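Local atomic coordinates of tube-forming protein in Mycobacterial Envelpe, TiME (Mycolicibacterium smegmatis, PDB entry 7CU9), a protein that probably forms a tube spanning the mycobacterial outer envelope and may act there as a channel for protein secretion. Residues Pro35-Ser40 against Val45-Ala50; Leu54-Asn59 against Val103-Gly108; Ser19-Ala24 against Gly174-Val179; Phe152-Lys157 against Leu163-Cys168; Gly87-Ala90 against Ala94-Arg97. All coordinates share one frame; numbering follows the deposited sequence.

Contact 1. Residues Pro35-Ser40 against Val45-Ala50; sequences PFQAFS and VCNNWA
Gln37 and Asn47 approach from opposite directions and join their amides by two hydrogen bonds, an example of reciprocal amide pairing. Gln37 NE2 reaches Asn47 OD1 at 2.8 Å in the carbonyl plane, on a lone pair, though the bond is bent (146° at the hydrogen). The return bond, Asn47 ND2 to Gln37 OE1 at 3.1 Å, is straighter (169°) but tilted from the Gln37 carbonyl plane, for the two amides are turned 33° apart. With CG anti to the backbone N, the extended Gln37 chain spans the gap. This partly exposed pair is the more solvent-facing side of the contact.

The tight side is the buried ring of Phe39, which rests on Met116 and Leu118 of strand 113-118. Its CE1 lies 3.6 Å from Ala50 CB, and its edge meets Asn47 O, 3.7 Å from CZ. Above one face, toward the rim, sits Gln37 NE2.

Each amide nitrogen has a second acceptor: Gln37 NE2 binds Phe39 O at 3.0 Å, and Asn47 ND2 binds Asn48 OD1 at 2.9 Å. With all four N-H groups engaged, both amides are probably held against rotation, which keeps Gln37 NE2 over the rim of the Phe39 ring.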
# COMPACT_ATOMS: atom_id res chain seq x y z
N PRO B 35 5.13 -1.38 27.58
CA PRO B 35 5.87 -0.42 26.77
C PRO B 35 7.35 -0.79 26.74
O PRO B 35 7.86 -1.34 27.71
CB PRO B 35 5.66 0.93 27.49
CG PRO B 35 4.43 0.73 28.35
CD PRO B 35 4.43 -0.75 28.71
N PHE B 36 8.03 -0.49 25.64
CA PHE B 36 9.48 -0.75 25.50
C PHE B 36 10.09 0.27 24.54
O PHE B 36 9.39 0.79 23.65
CB PHE B 36 9.73 -2.18 25.04
CG PHE B 36 9.35 -2.49 23.62
CD1 PHE B 36 8.05 -2.84 23.29
CD2 PHE B 36 10.30 -2.44 22.60
CE1 PHE B 36 7.71 -3.14 21.98
CE2 PHE B 36 9.95 -2.73 21.29
CZ PHE B 36 8.65 -3.08 20.98
N GLN B 37 11.36 0.56 24.75
CA GLN B 37 12.16 1.40 23.82
C GLN B 37 13.43 0.63 23.46
O GLN B 37 14.25 0.40 24.36
CB GLN B 37 12.47 2.75 24.46
CG GLN B 37 13.34 3.60 23.54
CD GLN B 37 13.32 5.08 23.84
OE1 GLN B 37 12.35 5.63 24.36
NE2 GLN B 37 14.39 5.75 23.46
N ALA B 38 13.55 0.24 22.19
CA ALA B 38 14.61 -0.64 21.67
C ALA B 38 15.59 0.17 20.82
O ALA B 38 16.14 -0.38 19.84
CB ALA B 38 14.00 -1.77 20.89
N PHE B 39 15.83 1.43 21.19
CA PHE B 39 16.72 2.36 20.44
C PHE B 39 17.10 3.56 21.31
O PHE B 39 16.44 3.84 22.33
CB PHE B 39 16.00 2.87 19.19
CG PHE B 39 14.85 3.79 19.50
CD1 PHE B 39 15.05 5.16 19.63
CD2 PHE B 39 13.57 3.29 19.69
CE1 PHE B 39 13.99 6.00 19.96
CE2 PHE B 39 12.52 4.13 20.01
CZ PHE B 39 12.73 5.48 20.14
N SER B 40 18.14 4.28 20.88
CA SER B 40 18.42 5.68 21.27
C SER B 40 18.46 6.53 20.00
O SER B 40 18.72 5.98 18.92
CB SER B 40 19.70 5.79 22.06
OG SER B 40 20.81 5.43 21.25
N VAL B 45 14.87 15.49 21.05
CA VAL B 45 13.50 16.03 20.78
C VAL B 45 12.76 15.09 19.82
O VAL B 45 11.54 15.22 19.73
CB VAL B 45 13.51 17.47 20.24
CG1 VAL B 45 14.16 18.43 21.23
CG2 VAL B 45 14.13 17.57 18.86
N CYS B 46 13.45 14.17 19.15
CA CYS B 46 12.80 13.22 18.20
C CYS B 46 12.51 11.88 18.87
O CYS B 46 11.92 11.02 18.20
CB CYS B 46 13.64 13.05 16.94
SG CYS B 46 13.52 14.50 15.86
N ASN B 47 12.86 11.70 20.15
CA ASN B 47 12.68 10.40 20.84
C ASN B 47 11.23 9.91 20.68
O ASN B 47 11.04 8.75 20.26
CB ASN B 47 13.06 10.47 22.32
CG ASN B 47 13.20 9.09 22.92
OD1 ASN B 47 14.24 8.45 22.80
ND2 ASN B 47 12.13 8.60 23.53
N ASN B 48 10.24 10.75 20.99
CA ASN B 48 8.83 10.29 21.09
C ASN B 48 8.14 10.34 19.73
O ASN B 48 6.94 10.06 19.68
CB ASN B 48 8.09 11.04 22.19
CG ASN B 48 8.66 10.74 23.56
OD1 ASN B 48 9.54 9.89 23.71
ND2 ASN B 48 8.16 11.44 24.57
N TRP B 49 8.88 10.63 18.65
CA TRP B 49 8.42 10.43 17.25
C TRP B 49 9.12 9.21 16.63
O TRP B 49 8.62 8.69 15.63
CB TRP B 49 8.68 11.70 16.42
CG TRP B 49 7.59 12.73 16.48
CD1 TRP B 49 6.54 12.81 17.35
CD2 TRP B 49 7.46 13.85 15.59
NE1 TRP B 49 5.77 13.90 17.07
CE2 TRP B 49 6.31 14.56 15.99
CE3 TRP B 49 8.19 14.31 14.49
CZ2 TRP B 49 5.88 15.71 15.32
CZ3 TRP B 49 7.77 15.44 13.83
CH2 TRP B 49 6.63 16.13 14.24
N ALA B 50 10.26 8.78 17.18
CA ALA B 50 11.13 7.75 16.56
C ALA B 50 10.45 6.37 16.59
O ALA B 50 10.76 5.53 15.73
CB ALA B 50 12.47 7.73 17.25

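Contact 2. Residues Leu54-Asn59 against Val103-Gly108; sequences LPEVFN and VDRTVG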
# COMPACT_ATOMS: atom_id res chain seq x y z
N LEU B 54 6.17 3.72 23.78
CA LEU B 54 7.40 4.01 24.56
C LEU B 54 7.10 4.08 26.05
O LEU B 54 6.09 4.63 26.48
CB LEU B 54 8.02 5.32 24.09
CG LEU B 54 8.37 5.38 22.60
CD1 LEU B 54 8.89 6.76 22.25
CD2 LEU B 54 9.38 4.29 22.23
N PRO B 55 8.02 3.57 26.90
CA PRO B 55 7.87 3.68 28.35
C PRO B 55 7.68 5.11 28.87
O PRO B 55 6.84 5.31 29.74
CB PRO B 55 9.19 3.10 28.88
CG PRO B 55 9.61 2.13 27.80
CD PRO B 55 9.22 2.81 26.51
N GLU B 56 8.41 6.10 28.35
CA GLU B 56 8.34 7.47 28.93
C GLU B 56 6.96 8.07 28.62
O GLU B 56 6.51 8.94 29.37
CB GLU B 56 9.51 8.34 28.47
CG GLU B 56 9.37 8.96 27.10
CD GLU B 56 10.43 10.02 26.87
OE1 GLU B 56 11.62 9.65 26.83
OE2 GLU B 56 10.08 11.21 26.80
N VAL B 57 6.30 7.59 27.57
CA VAL B 57 4.93 8.03 27.21
C VAL B 57 3.91 7.30 28.09
O VAL B 57 3.11 7.99 28.73
CB VAL B 57 4.66 7.82 25.71
CG1 VAL B 57 3.20 8.05 25.37
CG2 VAL B 57 5.56 8.73 24.88
N PHE B 58 3.93 5.97 28.12
CA PHE B 58 2.81 5.15 28.67
C PHE B 58 2.99 4.86 30.16
O PHE B 58 1.98 4.89 30.88
CB PHE B 58 2.64 3.85 27.90
CG PHE B 58 1.92 4.04 26.59
CD1 PHE B 58 0.54 4.06 26.55
CD2 PHE B 58 2.63 4.24 25.42
CE1 PHE B 58 -0.13 4.24 25.34
CE2 PHE B 58 1.96 4.43 24.22
CZ PHE B 58 0.59 4.42 24.18
N ASN B 59 4.20 4.54 30.61
CA ASN B 59 4.40 4.13 32.03
C ASN B 59 4.01 5.31 32.93
O ASN B 59 4.46 6.45 32.69
CB ASN B 59 5.80 3.60 32.30
CG ASN B 59 5.98 2.18 31.80
OD1 ASN B 59 5.03 1.39 31.82
ND2 ASN B 59 7.18 1.84 31.38
N VAL B 103 3.45 14.86 22.53
CA VAL B 103 3.39 16.09 21.68
C VAL B 103 4.23 17.22 22.28
O VAL B 103 4.80 17.99 21.48
CB VAL B 103 1.94 16.52 21.40
CG1 VAL B 103 1.17 15.42 20.68
CG2 VAL B 103 1.20 16.97 22.64
N ASP B 104 4.35 17.33 23.60
CA ASP B 104 5.12 18.44 24.23
C ASP B 104 6.62 18.20 24.00
O ASP B 104 7.35 19.19 23.81
CB ASP B 104 4.84 18.59 25.72
CG ASP B 104 3.40 18.95 26.06
OD1 ASP B 104 2.61 19.19 25.13
OD2 ASP B 104 3.09 18.99 27.27
N ARG B 105 7.07 16.94 24.02
CA ARG B 105 8.52 16.61 24.10
C ARG B 105 9.13 16.50 22.70
O ARG B 105 10.36 16.31 22.61
CB ARG B 105 8.71 15.33 24.91
CG ARG B 105 8.14 15.41 26.31
CD ARG B 105 8.51 14.20 27.13
NE ARG B 105 8.04 14.35 28.50
CZ ARG B 105 8.18 13.43 29.45
NH1 ARG B 105 8.76 12.28 29.18
NH2 ARG B 105 7.72 13.68 30.66
N THR B 106 8.32 16.65 21.65
CA THR B 106 8.76 16.49 20.23
C THR B 106 8.64 17.82 19.47
O THR B 106 8.84 17.81 18.25
CB THR B 106 7.98 15.37 19.54
OG1 THR B 106 6.59 15.63 19.71
CG2 THR B 106 8.34 14.01 20.09
N VAL B 107 8.34 18.92 20.16
CA VAL B 107 8.36 20.27 19.52
C VAL B 107 9.81 20.52 19.10
O VAL B 107 10.71 20.43 19.96
CB VAL B 107 7.81 21.36 20.45
CG1 VAL B 107 7.91 22.75 19.82
CG2 VAL B 107 6.38 21.07 20.86
N GLY B 108 10.04 20.74 17.80
CA GLY B 108 11.38 20.94 17.22
C GLY B 108 11.87 19.73 16.45
O GLY B 108 12.91 19.86 15.77
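Glu56 and Arg105 form a single salt bridge at the surface, in which Arg105 NH1 donates to Glu56 OE2 at 2.9 Å with an angle of 160° at the hydrogen. The two ends use their flat groups differently. The carboxylate oxygen lies at the edge of the guanidinium, almost in its plane, whereas the nitrogen meets OE2 from above the carboxylate, 54° out of that plane. This is a monodentate bridge through NH1, not a paired, two-bond one. The two side chains run antiparallel alongside one another, and Arg105 CD also comes to 3.4 Å from Glu56 OE2. Arg105 reaches over because its chain is extended from CG to NE.

One shell out, OE2 takes a second hydrogen bond from Asn48 ND2, so the same oxygen links three parts of the chain. Farther back, Arg101 NH2 donates to Val57 O, and Thr106 OG1 to Val102 O, which ties both segments to helix 92-103.

On the same helix as Glu56, Val57 and Phe58 pack on Leu162 of strand 161-169. The bridge thus ties helix 55-58 to the loop after helix 92-103, at the surface of a helix-flanked antiparallel sheet, a fold consistent with the PknH-like extracellular domain and its Mog1p/PsbP clan.

Contact 3. Residues Ser19-Ala24 against Gly174-Val179; sequences SNIVGA and GPAVNV
Ile21 and Val22 meet Ala176 and Val179 where the end of helix 15-22 passes close to the start of helix 174-185. The nearest backbones are those of Val22 and Ala176, whose CA atoms are 5.3 Å apart, a short spacing made possible by the small alanine side chain.

Along the first segment, Ser19 comes first and works on its own helix: its OG donates to Ala24 O at 2.7 Å, from above the carbonyl plane, and so ties down the chain after the helix. Asn20 packs on Tyr10 of the second subunit. Ile21 carries the main packing. Its CG2 methyl, anti to the backbone N, reaches the groove between two residues one turn apart, lying 3.5 Å from Ala176 O and 3.7 Å from Val179 CG1. The Ile21 and Val179 side chains overlap alongside, running opposite ways, and Val179 CG1 also lies 4.0 Å from Ile21 CG1. Val22 follows with a lighter touch, CG1 to Ala176 CB at 4.0 Å, while its side chain also packs on Val82 of strand 77-89. Gly23 then ends the helix with a positive phi of 68°, and Ala24 turns to His80.

The second subunit closes over part of this junction, with its Pro5 on Ala176 and its Asp4 on Val179. No hydrogen bond crosses between the two segments. They are held by van der Waals contact, mostly of aliphatic groups, with one methyl on a carbonyl oxygen, so this junction probably depends on shape fit and burial, part of it supplied by the second subunit.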
# COMPACT_ATOMS: atom_id res chain seq x y z
N SER B 19 -3.28 -7.12 7.43
CA SER B 19 -3.14 -7.47 5.99
C SER B 19 -4.32 -6.90 5.19
O SER B 19 -4.08 -6.32 4.11
CB SER B 19 -3.01 -8.96 5.80
OG SER B 19 -3.04 -9.29 4.41
N ASN B 20 -5.55 -7.05 5.69
CA ASN B 20 -6.78 -6.55 5.04
C ASN B 20 -6.74 -5.02 4.94
O ASN B 20 -7.30 -4.48 3.97
CB ASN B 20 -8.04 -7.00 5.78
CG ASN B 20 -8.32 -8.47 5.59
OD1 ASN B 20 -7.77 -9.10 4.69
ND2 ASN B 20 -9.19 -9.02 6.42
N ILE B 21 -6.13 -4.34 5.91
CA ILE B 21 -6.10 -2.85 5.97
C ILE B 21 -5.03 -2.30 5.02
O ILE B 21 -5.34 -1.32 4.32
CB ILE B 21 -5.90 -2.38 7.42
CG1 ILE B 21 -7.14 -2.70 8.26
CG2 ILE B 21 -5.54 -0.90 7.48
CD1 ILE B 21 -6.91 -2.60 9.75
N VAL B 22 -3.82 -2.85 5.01
CA VAL B 22 -2.70 -2.32 4.18
C VAL B 22 -2.81 -2.84 2.74
O VAL B 22 -2.17 -2.23 1.86
CB VAL B 22 -1.30 -2.61 4.77
CG1 VAL B 22 -1.16 -2.00 6.15
CG2 VAL B 22 -0.96 -4.09 4.79
N GLY B 23 -3.58 -3.90 2.51
CA GLY B 23 -3.73 -4.53 1.17
C GLY B 23 -2.45 -5.20 0.72
O GLY B 23 -2.03 -4.98 -0.44
N ALA B 24 -1.82 -5.97 1.60
CA ALA B 24 -0.59 -6.75 1.31
C ALA B 24 -0.47 -7.89 2.31
O ALA B 24 -1.04 -7.83 3.40
CB ALA B 24 0.62 -5.85 1.35
N GLY B 174 -0.11 6.46 4.95
CA GLY B 174 -1.03 7.37 5.67
C GLY B 174 -2.47 6.86 5.63
O GLY B 174 -3.13 6.74 6.67
N PRO B 175 -3.05 6.57 4.44
CA PRO B 175 -4.42 6.05 4.39
C PRO B 175 -4.60 4.80 5.27
O PRO B 175 -5.58 4.72 6.00
CB PRO B 175 -4.60 5.76 2.90
CG PRO B 175 -3.73 6.79 2.23
CD PRO B 175 -2.49 6.83 3.11
N ALA B 176 -3.66 3.86 5.22
CA ALA B 176 -3.74 2.60 6.00
C ALA B 176 -3.65 2.90 7.50
O ALA B 176 -4.42 2.30 8.27
CB ALA B 176 -2.65 1.64 5.59
N VAL B 177 -2.78 3.81 7.93
CA VAL B 177 -2.63 4.05 9.40
C VAL B 177 -3.92 4.69 9.92
O VAL B 177 -4.30 4.41 11.08
CB VAL B 177 -1.35 4.84 9.74
CG1 VAL B 177 -1.48 6.34 9.51
CG2 VAL B 177 -0.92 4.56 11.17
N ASN B 178 -4.61 5.48 9.10
CA ASN B 178 -5.90 6.10 9.49
C ASN B 178 -6.99 5.03 9.58
O ASN B 178 -7.76 5.05 10.55
CB ASN B 178 -6.29 7.24 8.54
CG ASN B 178 -5.40 8.45 8.72
OD1 ASN B 178 -4.70 8.56 9.72
ND2 ASN B 178 -5.40 9.34 7.74
N VAL B 179 -7.04 4.10 8.62
CA VAL B 179 -8.03 2.98 8.68
C VAL B 179 -7.74 2.16 9.94
O VAL B 179 -8.69 1.83 10.67
CB VAL B 179 -7.99 2.10 7.41
CG1 VAL B 179 -8.81 0.84 7.60
CG2 VAL B 179 -8.46 2.87 6.19

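Contact 4. Residues Phe152-Lys157 against Leu163-Cys168; sequences FNTTRK and LQAKVC
Phe152, Thr154 and Arg156 pair with Val167, Ala165 and Leu163 in an antiparallel hairpin, a textbook case of how paired strands satisfy each other's backbone. Each is a hydrogen-bonded pair, giving six N-H to O bonds in all. They run from 2.8 Å, between Arg156 N and Leu163 O, to 3.0 Å, between Ala165 N and Thr154 O, and the strand axes stand 4.8 Å apart. In the intervening non-hydrogen-bonded pairs the CA-H groups also point at carbonyls, as where Gln164 CA lies 3.2 Å from Thr154 O.

On the face bearing Thr155 and Gln164, the two side chains lie side by side. Gln164 NE2 donates to Thr155 OG1 at 2.9 Å, nearly straight at 170°, with the hydroxyl in the amide plane. The other end of that amide is used too, since Gln164 OE1 accepts from Gly53 N. Next along, Asn153 OD1 rests 3.5 Å from Lys166 CG, while the ammonium of Lys166 runs on to a salt bridge with Asp51.

The opposite face carries Thr154 and Arg156. Arg156 NE donates to Thr154 OG1 at 3.0 Å within its guanidinium plane, and Asp139 OD1 is that hydroxyl's further hydrogen-bond partner. Beyond the polar groups, Leu163 CG packs 4.0 Å from Arg156 CB.

The disulfide Cys151-Cys168 clamps the open end of the hairpin. Strand 137-144 bonds to the outer side of strand 150-158 and strand 77-89 to that of strand 161-169, while helix 174-185 lies over Thr154 and Ala165.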
# COMPACT_ATOMS: atom_id res chain seq x y z
N PHE B 152 4.29 6.34 8.52
CA PHE B 152 3.18 7.25 8.88
C PHE B 152 2.67 6.86 10.26
O PHE B 152 2.32 5.69 10.49
CB PHE B 152 2.08 7.21 7.82
CG PHE B 152 2.42 8.02 6.59
CD1 PHE B 152 3.38 7.57 5.70
CD2 PHE B 152 1.80 9.23 6.35
CE1 PHE B 152 3.70 8.32 4.57
CE2 PHE B 152 2.12 9.98 5.23
CZ PHE B 152 3.07 9.52 4.35
N ASN B 153 2.67 7.83 11.17
CA ASN B 153 2.34 7.62 12.60
C ASN B 153 1.10 8.44 12.94
O ASN B 153 0.98 9.57 12.45
CB ASN B 153 3.49 8.06 13.51
CG ASN B 153 4.76 7.28 13.30
OD1 ASN B 153 5.10 6.42 14.10
ND2 ASN B 153 5.48 7.57 12.23
N THR B 154 0.23 7.88 13.78
CA THR B 154 -0.91 8.63 14.37
C THR B 154 -0.98 8.30 15.86
O THR B 154 -0.83 7.12 16.23
CB THR B 154 -2.21 8.39 13.61
OG1 THR B 154 -3.15 9.36 14.08
CG2 THR B 154 -2.77 6.99 13.78
N THR B 155 -1.16 9.34 16.67
CA THR B 155 -1.35 9.24 18.13
C THR B 155 -2.71 9.86 18.44
O THR B 155 -2.94 11.01 18.04
CB THR B 155 -0.23 9.95 18.88
OG1 THR B 155 0.97 9.26 18.57
CG2 THR B 155 -0.46 9.99 20.38
N ARG B 156 -3.58 9.12 19.12
CA ARG B 156 -4.96 9.59 19.34
C ARG B 156 -5.34 9.37 20.79
O ARG B 156 -5.16 8.26 21.30
CB ARG B 156 -5.91 8.89 18.37
CG ARG B 156 -5.49 9.13 16.94
CD ARG B 156 -6.48 8.54 15.99
NE ARG B 156 -5.99 8.70 14.64
CZ ARG B 156 -6.72 8.43 13.58
NH1 ARG B 156 -7.95 7.97 13.73
NH2 ARG B 156 -6.21 8.60 12.37
N LYS B 157 -5.84 10.43 21.41
CA LYS B 157 -6.34 10.42 22.80
C LYS B 157 -7.86 10.35 22.71
O LYS B 157 -8.46 11.21 22.06
CB LYS B 157 -5.79 11.66 23.51
CG LYS B 157 -5.97 11.68 25.01
CD LYS B 157 -7.39 11.88 25.43
CE LYS B 157 -7.51 12.64 26.72
NZ LYS B 157 -8.94 12.79 27.09
N LEU B 163 -3.94 5.74 22.06
CA LEU B 163 -3.57 4.71 21.07
C LEU B 163 -2.59 5.31 20.07
O LEU B 163 -2.61 6.53 19.80
CB LEU B 163 -4.82 4.11 20.43
CG LEU B 163 -5.61 5.02 19.49
CD1 LEU B 163 -5.08 4.94 18.07
CD2 LEU B 163 -7.09 4.65 19.50
N GLN B 164 -1.71 4.46 19.57
CA GLN B 164 -0.72 4.84 18.54
C GLN B 164 -0.71 3.75 17.48
O GLN B 164 -0.86 2.57 17.83
CB GLN B 164 0.66 5.03 19.16
CG GLN B 164 0.73 6.17 20.17
CD GLN B 164 2.16 6.39 20.59
OE1 GLN B 164 2.77 5.53 21.21
NE2 GLN B 164 2.71 7.54 20.21
N ALA B 165 -0.54 4.15 16.23
CA ALA B 165 -0.35 3.21 15.12
C ALA B 165 0.70 3.79 14.18
O ALA B 165 0.83 5.02 14.07
CB ALA B 165 -1.65 2.95 14.42
N LYS B 166 1.44 2.89 13.54
CA LYS B 166 2.55 3.22 12.62
C LYS B 166 2.47 2.25 11.45
O LYS B 166 2.39 1.03 11.70
CB LYS B 166 3.87 3.11 13.38
CG LYS B 166 5.13 3.30 12.56
CD LYS B 166 6.39 3.05 13.36
CE LYS B 166 6.70 1.58 13.53
NZ LYS B 166 7.95 1.36 14.29
N VAL B 167 2.45 2.77 10.23
CA VAL B 167 2.51 1.95 8.99
C VAL B 167 3.75 2.39 8.21
O VAL B 167 3.82 3.57 7.85
CB VAL B 167 1.23 2.07 8.16
CG1 VAL B 167 1.38 1.37 6.82
CG2 VAL B 167 0.02 1.53 8.91
N CYS B 168 4.68 1.46 8.01
CA CYS B 168 5.98 1.68 7.32
C CYS B 168 5.94 0.94 5.98
O CYS B 168 5.53 -0.23 5.95
CB CYS B 168 7.15 1.16 8.14
SG CYS B 168 7.35 1.97 9.75

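Contact 5. Residues Gly87-Ala90 against Ala94-Arg97; sequences GVFA and AADR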
# COMPACT_ATOMS: atom_id res chain seq x y z
N GLY B 87 -2.94 2.06 25.37
CA GLY B 87 -2.88 2.23 26.82
C GLY B 87 -4.21 2.70 27.36
O GLY B 87 -4.74 3.70 26.85
N VAL B 88 -4.74 2.01 28.37
CA VAL B 88 -5.96 2.45 29.09
C VAL B 88 -5.51 3.02 30.43
O VAL B 88 -4.79 2.31 31.17
CB VAL B 88 -6.98 1.32 29.28
CG1 VAL B 88 -8.20 1.80 30.05
CG2 VAL B 88 -7.37 0.71 27.95
N PHE B 89 -5.90 4.25 30.72
CA PHE B 89 -5.55 4.95 31.98
C PHE B 89 -6.76 4.98 32.91
O PHE B 89 -7.90 4.89 32.44
CB PHE B 89 -5.03 6.35 31.66
CG PHE B 89 -3.73 6.31 30.89
CD1 PHE B 89 -3.73 6.14 29.51
CD2 PHE B 89 -2.51 6.42 31.54
CE1 PHE B 89 -2.54 6.09 28.81
CE2 PHE B 89 -1.32 6.37 30.83
CZ PHE B 89 -1.34 6.21 29.47
N ALA B 90 -6.51 5.13 34.20
CA ALA B 90 -7.59 5.16 35.22
C ALA B 90 -8.47 6.40 35.02
O ALA B 90 -9.66 6.36 35.41
CB ALA B 90 -6.98 5.14 36.60
N ALA B 94 -5.25 11.47 32.97
CA ALA B 94 -3.99 10.69 32.88
C ALA B 94 -3.70 10.37 31.41
O ALA B 94 -2.53 10.42 31.01
CB ALA B 94 -4.06 9.44 33.72
N ALA B 95 -4.72 10.04 30.63
CA ALA B 95 -4.57 9.81 29.17
C ALA B 95 -4.11 11.11 28.51
O ALA B 95 -3.24 11.05 27.62
CB ALA B 95 -5.86 9.31 28.57
N ASP B 96 -4.65 12.26 28.93
CA ASP B 96 -4.24 13.58 28.38
C ASP B 96 -2.77 13.83 28.69
O ASP B 96 -2.03 14.31 27.81
CB ASP B 96 -5.12 14.71 28.89
CG ASP B 96 -4.89 16.00 28.12
OD1 ASP B 96 -5.00 15.96 26.87
OD2 ASP B 96 -4.54 17.01 28.76
N ARG B 97 -2.31 13.52 29.91
CA ARG B 97 -0.89 13.74 30.28
C ARG B 97 -0.01 12.85 29.41
O ARG B 97 1.04 13.33 28.96
CB ARG B 97 -0.68 13.50 31.78
CG ARG B 97 -1.25 14.60 32.65
CD ARG B 97 -0.80 14.46 34.09
NE ARG B 97 -1.33 13.28 34.76
CZ ARG B 97 -2.52 13.18 35.35
NH1 ARG B 97 -3.37 14.20 35.33
NH2 ARG B 97 -2.87 12.06 35.95
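Phe89 and Ala95 bring their backbones to 5.7 Å, measured CA to CA, in a strand-turn-helix unit where strand 77-89 gives way to helix 92-103. Residues 87-89 are extended, and Phe89 still has a psi of 157°. At Ala90 the backbone angles become helical, and within a few residues the chain has doubled back so that the first turns of the helix face the end of the strand. The turn is secured by a hydrogen bond from Ala94 N to Thr91 OG1, and the strand end by Phe89 O, which accepts from Asn160 ND2.

Between strand and helix the contact rests on one aromatic side chain and two alanines, with no hydrogen bond across. With CG anti to its carbonyl carbon (chi1 -65°), Phe89 turns its ring toward the helix. Its CB meets Ala94 CB at 3.8 Å, and its CD1 meets Ala95 CB at 3.9 Å, so the two methyl groups touch different parts of the same side chain. The small alanines let the helix backbone come right up to the ring: Ala94 O sits over one face, toward the rim. Away from the helix, the aromatic side chain packs on Leu63 and Leu162 of neighbouring strands, which makes Phe89 a bridge between the sheet and the helix resting on it.

The backbone also contributes a CH-pi contact, off-centre because the approach is 29° from the ring normal: Ala95 CA lies 4.2 Å from the centroid of the Phe89 ring.

The five contacts illustrate how one antiparallel sheet organises a small domain. Contact 4 is central, its middle about 4 Å from that of the chain, and it touches contacts 2, 3 and 5. Contact 1 closes before contact 2 opens, and contact 2 reaches on to mid-chain; the two touch, with centres about 8 Å apart. Contact 5 falls between the two segments of contact 2, with centres about 13 Å apart, and there Phe58 packs against Gly87 and Phe89. Contact 3 joins the first and last parts of the chain, enclosing all the others in sequence. It lies on the opposite side of the chain's centre from contacts 1, 2 and 5, and it alone meets the second subunit.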